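PDB 6T2N: glycoside hydrolase family 16 protein from Akkermansia muciniphila, which probably acts as an endo-beta-galactosidase that cleaves within the O-glycan chains of mucin, helping this gut bacterium to begin mucin breakdown. Local coordinates for residues A[105-110]-A[129-134]; A[162-167]-A[180-185]; A[195-200]-A[246-251]. All blocks are in the same frame, centred on the assembly; numbering follows the deposited sequence.

Contact 1: residues A[105-110]-A[129-134]; sequences HFEKFA and PYTSGS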
ATOM      1  N   HIS A 105      12.557 -13.187  -4.615  1.00 63.19           N
ATOM      2  CA  HIS A 105      13.618 -14.153  -4.986  1.00 65.20           C
ATOM      3  C   HIS A 105      14.953 -13.477  -4.743  1.00 63.04           C
ATOM      4  O   HIS A 105      15.155 -12.408  -5.347  1.00 61.72           O
ATOM      5  CB  HIS A 105      13.582 -14.533  -6.475  1.00 65.18           C
ATOM      6  CG  HIS A 105      12.367 -15.252  -6.907  1.00 63.96           C
ATOM      7  ND1 HIS A 105      12.259 -16.591  -6.774  1.00 66.89           N
ATOM      8  CD2 HIS A 105      11.220 -14.815  -7.474  1.00 64.52           C
ATOM      9  CE1 HIS A 105      11.082 -16.968  -7.235  1.00 67.58           C
ATOM     10  NE2 HIS A 105      10.428 -15.903  -7.681  1.00 62.64           N
ATOM     11  N   PHE A 106      15.818 -14.097  -3.946  1.00 62.80           N
ATOM     12  CA  PHE A 106      17.260 -13.773  -3.905  1.00 62.02           C
ATOM     13  C   PHE A 106      17.817 -14.029  -5.315  1.00 62.76           C
ATOM     14  O   PHE A 106      17.916 -15.167  -5.686  1.00 62.69           O
ATOM     15  CB  PHE A 106      17.949 -14.610  -2.838  1.00 62.58           C
ATOM     16  CG  PHE A 106      19.433 -14.447  -2.870  1.00 64.43           C
ATOM     17  CD1 PHE A 106      20.012 -13.339  -2.280  1.00 64.34           C
ATOM     18  CD2 PHE A 106      20.238 -15.360  -3.541  1.00 65.81           C
ATOM     19  CE1 PHE A 106      21.394 -13.177  -2.327  1.00 66.05           C
ATOM     20  CE2 PHE A 106      21.611 -15.180  -3.592  1.00 66.60           C
ATOM     21  CZ  PHE A 106      22.183 -14.084  -2.994  1.00 64.72           C
ATOM     22  N   GLU A 107      18.120 -12.988  -6.090  1.00 63.56           N
ATOM     23  CA  GLU A 107      18.470 -13.109  -7.527  1.00 64.39           C
ATOM     24  C   GLU A 107      19.014 -11.754  -8.013  1.00 68.79           C
ATOM     25  O   GLU A 107      18.269 -10.761  -8.073  1.00 70.28           O
ATOM     26  CB  GLU A 107      17.257 -13.588  -8.315  1.00 62.52           C
ATOM     27  CG  GLU A 107      17.232 -13.025  -9.714  1.00 63.91           C
ATOM     28  CD  GLU A 107      15.967 -13.306 -10.501  1.00 66.49           C
ATOM     29  OE1 GLU A 107      14.861 -13.274  -9.907  1.00 70.91           O
ATOM     30  OE2 GLU A 107      16.078 -13.511 -11.705  1.00 64.53           O
ATOM     31  N   LYS A 108      20.303 -11.687  -8.315  1.00 73.54           N
ATOM     32  CA  LYS A 108      20.938 -10.430  -8.765  1.00 72.12           C
ATOM     33  C   LYS A 108      20.327 -10.068 -10.108  1.00 71.70           C
ATOM     34  O   LYS A 108      20.291 -10.934 -10.986  1.00 75.65           O
ATOM     35  CB  LYS A 108      22.444 -10.613  -8.872  1.00 75.34           C
ATOM     36  CG  LYS A 108      23.220  -9.407  -9.367  1.00 78.61           C
ATOM     37  CD  LYS A 108      24.690  -9.666  -9.290  1.00 83.79           C
ATOM     38  CE  LYS A 108      25.520  -8.599  -9.954  1.00 89.79           C
ATOM     39  NZ  LYS A 108      26.922  -9.060 -10.099  1.00 96.11           N
ATOM     40  N   PHE A 109      19.894  -8.827 -10.261  1.00 68.43           N
ATOM     41  CA  PHE A 109      19.046  -8.417 -11.407  1.00 68.86           C
ATOM     42  C   PHE A 109      19.207  -6.917 -11.624  1.00 67.44           C
ATOM     43  O   PHE A 109      19.260  -6.173 -10.634  1.00 64.32           O
ATOM     44  CB  PHE A 109      17.596  -8.820 -11.144  1.00 64.70           C
ATOM     45  CG  PHE A 109      16.667  -8.734 -12.325  1.00 63.64           C
ATOM     46  CD1 PHE A 109      15.974  -7.569 -12.596  1.00 62.04           C
ATOM     47  CD2 PHE A 109      16.450  -9.831 -13.147  1.00 66.22           C
ATOM     48  CE1 PHE A 109      15.075  -7.498 -13.656  1.00 62.98           C
ATOM     49  CE2 PHE A 109      15.556  -9.753 -14.210  1.00 67.67           C
ATOM     50  CZ  PHE A 109      14.845  -8.591 -14.448  1.00 64.51           C
ATOM     51  N   ALA A 110      19.335  -6.508 -12.886  1.00 70.42           N
ATOM     52  CA  ALA A 110      19.674  -5.115 -13.250  1.00 70.52           C
ATOM     53  C   ALA A 110      18.489  -4.204 -12.913  1.00 67.13           C
ATOM     54  O   ALA A 110      17.338  -4.649 -13.078  1.00 71.33           O
ATOM     55  CB  ALA A 110      20.075  -5.036 -14.693  1.00 72.89           C
ATOM     56  N   PRO A 129      20.569  -7.348  -5.383  1.00 61.21           N
ATOM     57  CA  PRO A 129      20.328  -8.773  -5.116  1.00 64.21           C
ATOM     58  C   PRO A 129      18.799  -8.759  -5.056  1.00 66.77           C
ATOM     59  O   PRO A 129      18.267  -7.648  -5.038  1.00 74.48           O
ATOM     60  CB  PRO A 129      21.053  -9.016  -3.785  1.00 62.43           C
ATOM     61  CG  PRO A 129      21.027  -7.679  -3.084  1.00 58.64           C
ATOM     62  CD  PRO A 129      21.037  -6.634  -4.180  1.00 59.39           C
ATOM     63  N   TYR A 130      18.068  -9.851  -4.916  1.00 65.35           N
ATOM     64  CA  TYR A 130      16.569  -9.687  -4.586  1.00 63.78           C
ATOM     65  C   TYR A 130      15.665  -8.876  -5.575  1.00 61.19           C
ATOM     66  O   TYR A 130      15.770  -7.694  -5.793  1.00 53.94           O
ATOM     67  CB  TYR A 130      16.194  -8.977  -3.265  1.00 54.84           C
ATOM     68  CG  TYR A 130      16.608  -9.757  -2.035  1.00 55.84           C
ATOM     69  CD1 TYR A 130      15.962 -10.966  -1.649  1.00 56.77           C
ATOM     70  CD2 TYR A 130      17.803  -9.450  -1.435  1.00 59.35           C
ATOM     71  CE1 TYR A 130      16.460 -11.802  -0.632  1.00 60.01           C
ATOM     72  CE2 TYR A 130      18.325 -10.282  -0.427  1.00 64.19           C
ATOM     73  CZ  TYR A 130      17.653 -11.457  -0.024  1.00 65.02           C
ATOM     74  OH  TYR A 130      18.244 -12.178   0.974  1.00 71.11           O
ATOM     75  N   THR A 131      14.779  -9.689  -6.234  1.00 63.16           N
ATOM     76  CA  THR A 131      13.686  -9.255  -7.134  1.00 60.86           C
ATOM     77  C   THR A 131      12.425  -9.466  -6.318  1.00 56.57           C
ATOM     78  O   THR A 131      12.441 -10.321  -5.420  1.00 59.43           O
ATOM     79  CB  THR A 131      13.734 -10.050  -8.445  1.00 63.36           C
ATOM     80  OG1 THR A 131      13.732 -11.432  -8.111  1.00 66.48           O
ATOM     81  CG2 THR A 131      14.989  -9.807  -9.249  1.00 63.44           C
ATOM     82  N   SER A 132      11.409  -8.674  -6.549  1.00 52.45           N
ATOM     83  CA  SER A 132      10.090  -8.933  -5.941  1.00 52.56           C
ATOM     84  C   SER A 132       9.060  -8.303  -6.868  1.00 52.73           C
ATOM     85  O   SER A 132       9.498  -7.781  -7.948  1.00 52.23           O
ATOM     86  CB  SER A 132      10.049  -8.417  -4.505  1.00 53.55           C
ATOM     87  OG  SER A 132       8.856  -8.837  -3.833  1.00 52.19           O
ATOM     88  N   GLY A 133       7.796  -8.276  -6.424  1.00 52.82           N
ATOM     89  CA  GLY A 133       6.680  -7.621  -7.163  1.00 56.73           C
ATOM     90  C   GLY A 133       5.982  -6.487  -6.405  1.00 56.61           C
ATOM     91  O   GLY A 133       5.864  -6.537  -5.181  1.00 56.55           O
ATOM     92  N   SER A 134       5.479  -5.533  -7.166  1.00 58.00           N
ATOM     93  CA  SER A 134       4.695  -4.375  -6.701  1.00 59.44           C
ATOM     94  C   SER A 134       3.707  -4.060  -7.819  1.00 63.46           C
ATOM     95  O   SER A 134       4.164  -3.955  -9.015  1.00 66.22           O
ATOM     96  CB  SER A 134       5.580  -3.174  -6.367  1.00 59.34           C
ATOM     97  OG  SER A 134       4.811  -2.093  -5.854  1.00 54.89           O
TER
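A single antiparallel bridge, the hydrogen-bonded pair His-105 and Thr-131, fastens the loop after strand 99-104 to the broken strand 127-136, and the side chains that follow widen the attachment. Thr-131 N donates to His-105 O at 2.9 Å, and His-105 N answers to Thr-131 O at 3.0 Å. The same His-105 carbonyl oxygen receives a CA-H...O contact from Tyr-130 CA at 3.2 Å. Polar fixing comes from Glu-107, whose OE1 accepts the hydroxyl of Thr-131 OG1 at 2.8 Å, on the anti side and 34° out of the carboxylate plane. Lys-91 and Arg-89 form salt bridges to that oxygen as well, so three groups restrain the carboxylate. A chi1 of 54° holds OG1 between the backbone N and the carbonyl carbon of Thr-131, toward Glu-107, and leaves CG2 beside N, where it meets Phe-109 CB at 3.4 Å, the two side chains crossing at about a right angle. Phe-106 and Tyr-130 make a T-shaped pair with planes at 75°. The Phe-106 edge enters over the Tyr-130 face, CD1 lying 3.8 Å from CZ. Tyr-130 in turn is anchored by its hydroxyl to Pro-284 O, and Tyr-290 makes another edge-to-face pair with its ring. Strand 127-136 is thus shared: segment 105-110 borders it here, strand 85-86 touches Phe-109 and Thr-131, and strand 267-275 meets Tyr-130 through Val-275.

Contact 2: residues A[162-167]-A[180-185]; sequences PAIWLL and IDMLEN
Segments 162-167 and 180-185 run antiparallel, their touching parts 176° apart end to end, with a classic beta bulge where Met-182 and Leu-183 both face Ile-164. Within the bulge, Ile-164 N binds Leu-183 O at 3.0 Å, while Leu-183 N meets a lone pair of Ile-164 O at 3.1 Å. Next to it, Leu-166 and Ile-180 exchange a second pair of bonds, Leu-166 N to Ile-180 O measuring 2.8 Å. The face bearing Ile-164, Leu-166, Ile-180 and Leu-183 is apolar across this contact, Ile-164 CD1 touching Leu-183 CD2 at 3.7 Å. Met-182 SD lies within touch of Leu-166 CD1 at 3.8 Å and of Ile-164 CG2 at 4.0 Å, a methyl that a chi1 of -58° sets beside the carbonyl carbon. Tyr-227 and Met-229 of strand 225-231 cover this side. On the other face Ala-163 CB rests against Glu-184 CG at 4.1 Å. There Asp-181 OD1 approaches Trp-165 CB, while Asp-181 OD2 bonds to His-198 and Trp-165 NE1 to Asn-272. Glu-179, Asp-181 and Glu-184 spell the family 16 ExDxxE signature in its bulged form; in relatives its glutamates are nucleophile and acid/base, and the bulge brings Glu-184 to the same face as Asp-181.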
ATOM      1  N   PRO A 162       6.136  -6.818   3.564  1.00 51.80           N
ATOM      2  CA  PRO A 162       4.887  -6.774   2.835  1.00 52.69           C
ATOM      3  C   PRO A 162       4.175  -5.503   3.283  1.00 52.96           C
ATOM      4  O   PRO A 162       4.295  -5.122   4.448  1.00 56.35           O
ATOM      5  CB  PRO A 162       4.146  -8.055   3.261  1.00 54.75           C
ATOM      6  CG  PRO A 162       4.817  -8.507   4.576  1.00 54.27           C
ATOM      7  CD  PRO A 162       6.117  -7.740   4.705  1.00 53.45           C
ATOM      8  N   ALA A 163       3.422  -4.917   2.364  1.00 53.21           N
ATOM      9  CA  ALA A 163       2.706  -3.653   2.584  1.00 53.66           C
ATOM     10  C   ALA A 163       1.463  -3.618   1.703  1.00 57.13           C
ATOM     11  O   ALA A 163       1.563  -3.995   0.534  1.00 62.75           O
ATOM     12  CB  ALA A 163       3.613  -2.508   2.288  1.00 50.91           C
ATOM     13  N   ILE A 164       0.345  -3.200   2.292  1.00 56.65           N
ATOM     14  CA  ILE A 164      -0.866  -2.683   1.605  1.00 55.17           C
ATOM     15  C   ILE A 164      -0.941  -1.195   1.925  1.00 52.76           C
ATOM     16  O   ILE A 164      -1.067  -0.867   3.094  1.00 50.10           O
ATOM     17  CB  ILE A 164      -2.081  -3.452   2.125  1.00 55.47           C
ATOM     18  CG1 ILE A 164      -1.873  -4.942   1.878  1.00 56.09           C
ATOM     19  CG2 ILE A 164      -3.397  -2.934   1.570  1.00 54.77           C
ATOM     20  CD1 ILE A 164      -2.693  -5.795   2.812  1.00 60.15           C
ATOM     21  N   TRP A 165      -0.867  -0.331   0.919  1.00 53.68           N
ATOM     22  CA  TRP A 165      -0.854   1.117   1.193  1.00 54.06           C
ATOM     23  C   TRP A 165      -1.266   1.963  -0.016  1.00 56.32           C
ATOM     24  O   TRP A 165      -1.273   1.471  -1.131  1.00 62.45           O
ATOM     25  CB  TRP A 165       0.503   1.461   1.760  1.00 50.70           C
ATOM     26  CG  TRP A 165       1.604   1.178   0.815  1.00 52.34           C
ATOM     27  CD1 TRP A 165       1.985  -0.038   0.359  1.00 54.67           C
ATOM     28  CD2 TRP A 165       2.494   2.130   0.219  1.00 53.53           C
ATOM     29  NE1 TRP A 165       3.027   0.105  -0.503  1.00 51.72           N
ATOM     30  CE2 TRP A 165       3.370   1.417  -0.600  1.00 50.18           C
ATOM     31  CE3 TRP A 165       2.628   3.517   0.280  1.00 54.91           C
ATOM     32  CZ2 TRP A 165       4.362   2.029  -1.345  1.00 49.72           C
ATOM     33  CZ3 TRP A 165       3.621   4.120  -0.448  1.00 53.13           C
ATOM     34  CH2 TRP A 165       4.479   3.380  -1.248  1.00 50.70           C
ATOM     35  N   LEU A 166      -1.730   3.176   0.278  1.00 58.84           N
ATOM     36  CA  LEU A 166      -2.284   4.176  -0.673  1.00 57.45           C
ATOM     37  C   LEU A 166      -1.578   5.530  -0.477  1.00 55.59           C
ATOM     38  O   LEU A 166      -1.248   5.870   0.654  1.00 51.06           O
ATOM     39  CB  LEU A 166      -3.781   4.328  -0.410  1.00 56.05           C
ATOM     40  CG  LEU A 166      -4.588   3.029  -0.401  1.00 55.04           C
ATOM     41  CD1 LEU A 166      -4.776   2.453   1.007  1.00 51.90           C
ATOM     42  CD2 LEU A 166      -5.931   3.240  -1.066  1.00 54.96           C
ATOM     43  N   LEU A 167      -1.321   6.208  -1.594  1.00 57.18           N
ATOM     44  CA  LEU A 167      -0.712   7.554  -1.741  1.00 55.86           C
ATOM     45  C   LEU A 167      -1.753   8.454  -2.410  1.00 58.01           C
ATOM     46  O   LEU A 167      -2.393   7.966  -3.382  1.00 59.50           O
ATOM     47  CB  LEU A 167       0.513   7.477  -2.658  1.00 56.08           C
ATOM     48  CG  LEU A 167       1.797   6.905  -2.059  1.00 55.46           C
ATOM     49  CD1 LEU A 167       2.800   6.506  -3.155  1.00 53.85           C
ATOM     50  CD2 LEU A 167       2.412   7.884  -1.074  1.00 54.99           C
ATOM     51  N   ILE A 180      -1.647   6.395   3.412  1.00 53.35           N
ATOM     52  CA  ILE A 180      -2.472   5.484   4.263  1.00 52.68           C
ATOM     53  C   ILE A 180      -1.892   4.075   4.117  1.00 51.82           C
ATOM     54  O   ILE A 180      -2.048   3.493   3.048  1.00 55.65           O
ATOM     55  CB  ILE A 180      -3.936   5.540   3.801  1.00 52.88           C
ATOM     56  CG1 ILE A 180      -4.418   6.982   3.669  1.00 53.59           C
ATOM     57  CG2 ILE A 180      -4.842   4.716   4.694  1.00 52.65           C
ATOM     58  CD1 ILE A 180      -5.667   7.081   2.858  1.00 57.38           C
ATOM     59  N   ASP A 181      -1.217   3.612   5.158  1.00 50.32           N
ATOM     60  CA  ASP A 181      -0.572   2.297   5.298  1.00 51.05           C
ATOM     61  C   ASP A 181      -1.535   1.338   6.005  1.00 54.12           C
ATOM     62  O   ASP A 181      -1.519   1.328   7.275  1.00 54.42           O
ATOM     63  CB  ASP A 181       0.697   2.499   6.135  1.00 52.55           C
ATOM     64  CG  ASP A 181       1.671   3.530   5.528  1.00 52.37           C
ATOM     65  OD1 ASP A 181       1.437   3.908   4.358  1.00 48.67           O
ATOM     66  OD2 ASP A 181       2.695   3.836   6.194  1.00 55.96           O
ATOM     67  N   MET A 182      -2.360   0.582   5.261  1.00 55.56           N
ATOM     68  CA  MET A 182      -3.321  -0.360   5.915  1.00 60.15           C
ATOM     69  C   MET A 182      -2.496  -1.470   6.606  1.00 61.86           C
ATOM     70  O   MET A 182      -2.785  -1.794   7.811  1.00 60.59           O
ATOM     71  CB  MET A 182      -4.380  -0.924   4.952  1.00 58.31           C
ATOM     72  CG  MET A 182      -5.043   0.133   4.084  1.00 55.70           C
ATOM     73  SD  MET A 182      -6.279  -0.469   2.852  1.00 58.02           S
ATOM     74  CE  MET A 182      -7.036  -1.855   3.723  1.00 57.30           C
ATOM     75  N   LEU A 183      -1.449  -1.967   5.925  1.00 60.73           N
ATOM     76  CA  LEU A 183      -0.523  -2.977   6.499  1.00 61.23           C
ATOM     77  C   LEU A 183       0.933  -2.649   6.184  1.00 55.43           C
ATOM     78  O   LEU A 183       1.256  -2.441   5.002  1.00 48.49           O
ATOM     79  CB  LEU A 183      -0.852  -4.365   5.943  1.00 66.00           C
ATOM     80  CG  LEU A 183       0.262  -5.407   6.086  1.00 67.33           C
ATOM     81  CD1 LEU A 183       0.456  -5.782   7.547  1.00 69.05           C
ATOM     82  CD2 LEU A 183      -0.046  -6.634   5.251  1.00 66.77           C
ATOM     83  N   GLU A 184       1.758  -2.714   7.225  1.00 53.95           N
ATOM     84  CA  GLU A 184       3.215  -2.904   7.121  1.00 55.38           C
ATOM     85  C   GLU A 184       3.648  -3.848   8.232  1.00 56.72           C
ATOM     86  O   GLU A 184       3.124  -3.720   9.359  1.00 55.60           O
ATOM     87  CB  GLU A 184       3.899  -1.559   7.223  1.00 56.49           C
ATOM     88  CG  GLU A 184       3.725  -0.718   5.988  1.00 59.29           C
ATOM     89  CD  GLU A 184       4.287   0.660   6.206  1.00 66.33           C
ATOM     90  OE1 GLU A 184       3.883   1.353   7.219  1.00 77.15           O
ATOM     91  OE2 GLU A 184       5.167   1.003   5.434  1.00 75.78           O
ATOM     92  N   ASN A 185       4.532  -4.788   7.908  1.00 57.94           N
ATOM     93  CA  ASN A 185       4.975  -5.866   8.832  1.00 60.46           C
ATOM     94  C   ASN A 185       6.480  -5.885   8.714  1.00 58.30           C
ATOM     95  O   ASN A 185       6.888  -5.669   7.577  1.00 57.65           O
ATOM     96  CB  ASN A 185       4.342  -7.193   8.405  1.00 63.35           C
ATOM     97  CG  ASN A 185       4.768  -8.386   9.230  1.00 69.75           C
ATOM     98  OD1 ASN A 185       4.508  -8.467  10.435  1.00 72.07           O
ATOM     99  ND2 ASN A 185       5.427  -9.324   8.569  1.00 75.40           N
TER

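Contact 3: residues A[195-200]-A[246-251]; sequences STFHLS and KSIDLN
Ser-195 meets Lys-246 through its backbone, its carbonyl O lying 3.9 Å from Lys-246 CB, while its hydroxyl is hydrogen-bonded to another partner, Met-182 O. The rest of the contact is apolar. Strands 195-198 and 246-249 lie in different sheets, their axes approaching to 7.6 Å with N-to-C directions 27° apart, and the Phe-197 ring bridges the gap. Ile-248 CG2 sits over one face of that ring in a CH-pi contact, 4.0 Å from the Phe-197 centroid and 16° off the normal, displaced toward the CZ and CE1 rim. This methyl stands between the backbone N and carbonyl carbon of Ile-248, because CG1 takes the place anti to N (chi1 -168°). Lys-246 uses its aliphatic stem instead: its CG meets the ring edge, 3.8 Å from Phe-197 CE2, before the chain bends and carries the amine away. Arg-211 of strand 211-216 touches both Lys-246 and Ile-248. Around the ring, Ile-236 and Leu-238 of strand 235-240 pack from the same sheet as Ile-248, and Ile-180 of strand 179-181 comes from the neighbouring strand of Phe-197's own sheet.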
ATOM      1  N   SER A 195      -0.425   0.006  11.103  1.00 56.88           N
ATOM      2  CA  SER A 195      -1.225   0.907  10.226  1.00 53.89           C
ATOM      3  C   SER A 195      -0.961   2.357  10.644  1.00 52.42           C
ATOM      4  O   SER A 195      -0.715   2.607  11.861  1.00 49.63           O
ATOM      5  CB  SER A 195      -2.658   0.572  10.291  1.00 55.98           C
ATOM      6  OG  SER A 195      -2.808  -0.822  10.547  1.00 56.91           O
ATOM      7  N   THR A 196      -0.832   3.239   9.652  1.00 51.86           N
ATOM      8  CA  THR A 196       0.019   4.452   9.769  1.00 52.23           C
ATOM      9  C   THR A 196      -0.441   5.446   8.702  1.00 51.68           C
ATOM     10  O   THR A 196      -0.745   5.019   7.597  1.00 49.60           O
ATOM     11  CB  THR A 196       1.517   4.082   9.805  1.00 52.85           C
ATOM     12  OG1 THR A 196       1.862   3.316  10.968  1.00 57.54           O
ATOM     13  CG2 THR A 196       2.439   5.272   9.900  1.00 53.55           C
ATOM     14  N   PHE A 197      -0.624   6.711   9.112  1.00 54.00           N
ATOM     15  CA  PHE A 197      -0.965   7.860   8.237  1.00 52.20           C
ATOM     16  C   PHE A 197       0.217   8.829   8.222  1.00 52.32           C
ATOM     17  O   PHE A 197       0.915   8.948   9.252  1.00 53.45           O
ATOM     18  CB  PHE A 197      -2.230   8.518   8.754  1.00 51.95           C
ATOM     19  CG  PHE A 197      -3.398   7.531   8.736  1.00 52.55           C
ATOM     20  CD1 PHE A 197      -4.188   7.419   7.665  1.00 50.96           C
ATOM     21  CD2 PHE A 197      -3.767   6.900   9.946  1.00 56.88           C
ATOM     22  CE1 PHE A 197      -5.354   6.704   7.787  1.00 52.41           C
ATOM     23  CE2 PHE A 197      -4.943   6.191  10.066  1.00 57.77           C
ATOM     24  CZ  PHE A 197      -5.738   6.102   8.986  1.00 54.79           C
ATOM     25  N   HIS A 198       0.507   9.395   7.060  1.00 50.00           N
ATOM     26  CA  HIS A 198       1.719  10.220   6.848  1.00 49.59           C
ATOM     27  C   HIS A 198       1.170  11.422   6.146  1.00 49.34           C
ATOM     28  O   HIS A 198       0.274  11.228   5.279  1.00 48.63           O
ATOM     29  CB  HIS A 198       2.803   9.592   5.937  1.00 53.52           C
ATOM     30  CG  HIS A 198       3.430   8.322   6.403  1.00 54.31           C
ATOM     31  ND1 HIS A 198       4.554   8.310   7.200  1.00 55.56           N
ATOM     32  CD2 HIS A 198       3.087   7.035   6.202  1.00 53.64           C
ATOM     33  CE1 HIS A 198       4.883   7.078   7.473  1.00 53.87           C
ATOM     34  NE2 HIS A 198       3.990   6.274   6.878  1.00 53.79           N
ATOM     35  N   LEU A 199       1.693  12.577   6.527  1.00 52.30           N
ATOM     36  CA  LEU A 199       1.141  13.930   6.229  1.00 53.18           C
ATOM     37  C   LEU A 199       2.001  14.967   6.922  1.00 54.04           C
ATOM     38  O   LEU A 199       2.731  14.622   7.896  1.00 54.70           O
ATOM     39  CB  LEU A 199      -0.313  14.084   6.682  1.00 53.90           C
ATOM     40  CG  LEU A 199      -0.618  14.284   8.162  1.00 55.83           C
ATOM     41  CD1 LEU A 199      -2.016  14.841   8.205  1.00 62.08           C
ATOM     42  CD2 LEU A 199      -0.581  13.016   9.005  1.00 52.63           C
ATOM     43  N   SER A 200       1.980  16.175   6.409  1.00 55.53           N
ATOM     44  CA  SER A 200       2.828  17.217   7.001  1.00 60.75           C
ATOM     45  C   SER A 200       2.027  17.882   8.111  1.00 59.59           C
ATOM     46  O   SER A 200       0.809  17.746   8.178  1.00 56.12           O
ATOM     47  CB  SER A 200       3.328  18.158   5.984  1.00 64.86           C
ATOM     48  OG  SER A 200       2.422  19.224   5.847  1.00 73.20           O
ATOM     49  N   LYS A 246      -5.686   1.967  13.834  1.00 64.83           N
ATOM     50  CA  LYS A 246      -5.539   3.428  13.925  1.00 63.98           C
ATOM     51  C   LYS A 246      -6.740   4.125  13.270  1.00 66.14           C
ATOM     52  O   LYS A 246      -7.184   3.746  12.210  1.00 64.62           O
ATOM     53  CB  LYS A 246      -4.181   3.764  13.335  1.00 60.26           C
ATOM     54  CG  LYS A 246      -3.741   5.177  13.555  1.00 62.58           C
ATOM     55  CD  LYS A 246      -3.354   5.452  14.982  1.00 66.67           C
ATOM     56  CE  LYS A 246      -3.359   6.942  15.259  1.00 69.55           C
ATOM     57  NZ  LYS A 246      -2.459   7.281  16.374  1.00 72.62           N
ATOM     58  N   SER A 247      -7.324   5.065  13.989  1.00 73.58           N
ATOM     59  CA  SER A 247      -8.310   6.046  13.485  1.00 72.61           C
ATOM     60  C   SER A 247      -7.581   7.381  13.381  1.00 68.47           C
ATOM     61  O   SER A 247      -6.683   7.600  14.191  1.00 69.39           O
ATOM     62  CB  SER A 247      -9.479   6.169  14.424  1.00 76.16           C
ATOM     63  OG  SER A 247      -9.325   7.328  15.259  1.00 81.43           O
ATOM     64  N   ILE A 248      -8.010   8.232  12.462  1.00 64.79           N
ATOM     65  CA  ILE A 248      -7.632   9.661  12.374  1.00 63.57           C
ATOM     66  C   ILE A 248      -8.924  10.486  12.249  1.00 66.15           C
ATOM     67  O   ILE A 248      -9.826  10.002  11.572  1.00 63.99           O
ATOM     68  CB  ILE A 248      -6.677   9.778  11.185  1.00 64.39           C
ATOM     69  CG1 ILE A 248      -6.005  11.146  11.180  1.00 71.69           C
ATOM     70  CG2 ILE A 248      -7.367   9.494   9.863  1.00 61.71           C
ATOM     71  CD1 ILE A 248      -5.100  11.335   9.985  1.00 72.73           C
ATOM     72  N   ASP A 249      -9.086  11.617  12.968  1.00 71.48           N
ATOM     73  CA  ASP A 249     -10.222  12.557  12.731  1.00 69.68           C
ATOM     74  C   ASP A 249      -9.718  13.546  11.668  1.00 70.20           C
ATOM     75  O   ASP A 249      -8.664  14.172  11.895  1.00 67.50           O
ATOM     76  CB  ASP A 249     -10.764  13.128  14.049  1.00 71.08           C
ATOM     77  CG  ASP A 249     -11.711  14.322  13.937  1.00 73.71           C
ATOM     78  OD1 ASP A 249     -12.025  14.723  12.757  1.00 71.99           O
ATOM     79  OD2 ASP A 249     -12.113  14.878  15.040  1.00 74.70           O
ATOM     80  N   LEU A 250     -10.374  13.625  10.503  1.00 71.42           N
ATOM     81  CA  LEU A 250      -9.901  14.493   9.370  1.00 71.50           C
ATOM     82  C   LEU A 250     -10.112  16.015   9.688  1.00 71.06           C
ATOM     83  O   LEU A 250      -9.512  16.892   8.981  1.00 67.56           O
ATOM     84  CB  LEU A 250     -10.621  14.055   8.085  1.00 71.04           C
ATOM     85  CG  LEU A 250      -9.908  13.027   7.206  1.00 70.31           C
ATOM     86  CD1 LEU A 250      -8.980  12.133   8.009  1.00 69.43           C
ATOM     87  CD2 LEU A 250     -10.925  12.186   6.446  1.00 69.59           C
ATOM     88  N   ASN A 251     -10.898  16.368  10.717  1.00 69.58           N
ATOM     89  CA  ASN A 251     -11.062  17.802  11.175  1.00 77.88           C
ATOM     90  C   ASN A 251      -9.775  18.367  11.882  1.00 77.87           C
ATOM     91  O   ASN A 251      -9.509  19.492  11.900  1.00 77.27           O
ATOM     92  CB  ASN A 251     -12.328  18.130  12.082  1.00 78.41           C
ATOM     93  CG  ASN A 251     -13.632  17.735  11.105  1.00 83.36           C
ATOM     94  OD1 ASN A 251     -14.330  16.728  11.247  1.00 85.44           O
ATOM     95  ND2 ASN A 251     -13.995  18.478  10.149  1.00 78.42           N
TER

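The three contacts follow one another along the chain and all reach the mixed sheet of the family 16 sandwich. Contact 2 lies nearest the chain's centre and carries the putative catalytic signature. Contact 3 touches it directly, their centres about 13 Å apart: Asp-181 N is 2.9 Å from Thr-196 O, a probable hydrogen bond between neighbouring strands. The bulged strand is thus joined through strand 192-198 to the packing between the sheets. Contact 1 stands apart, its centre about 20 Å from that of contact 2 and about 32 Å from that of contact 3, across the chain's centre. The calcium ion lies about 13 Å from the Ile-164 side chain.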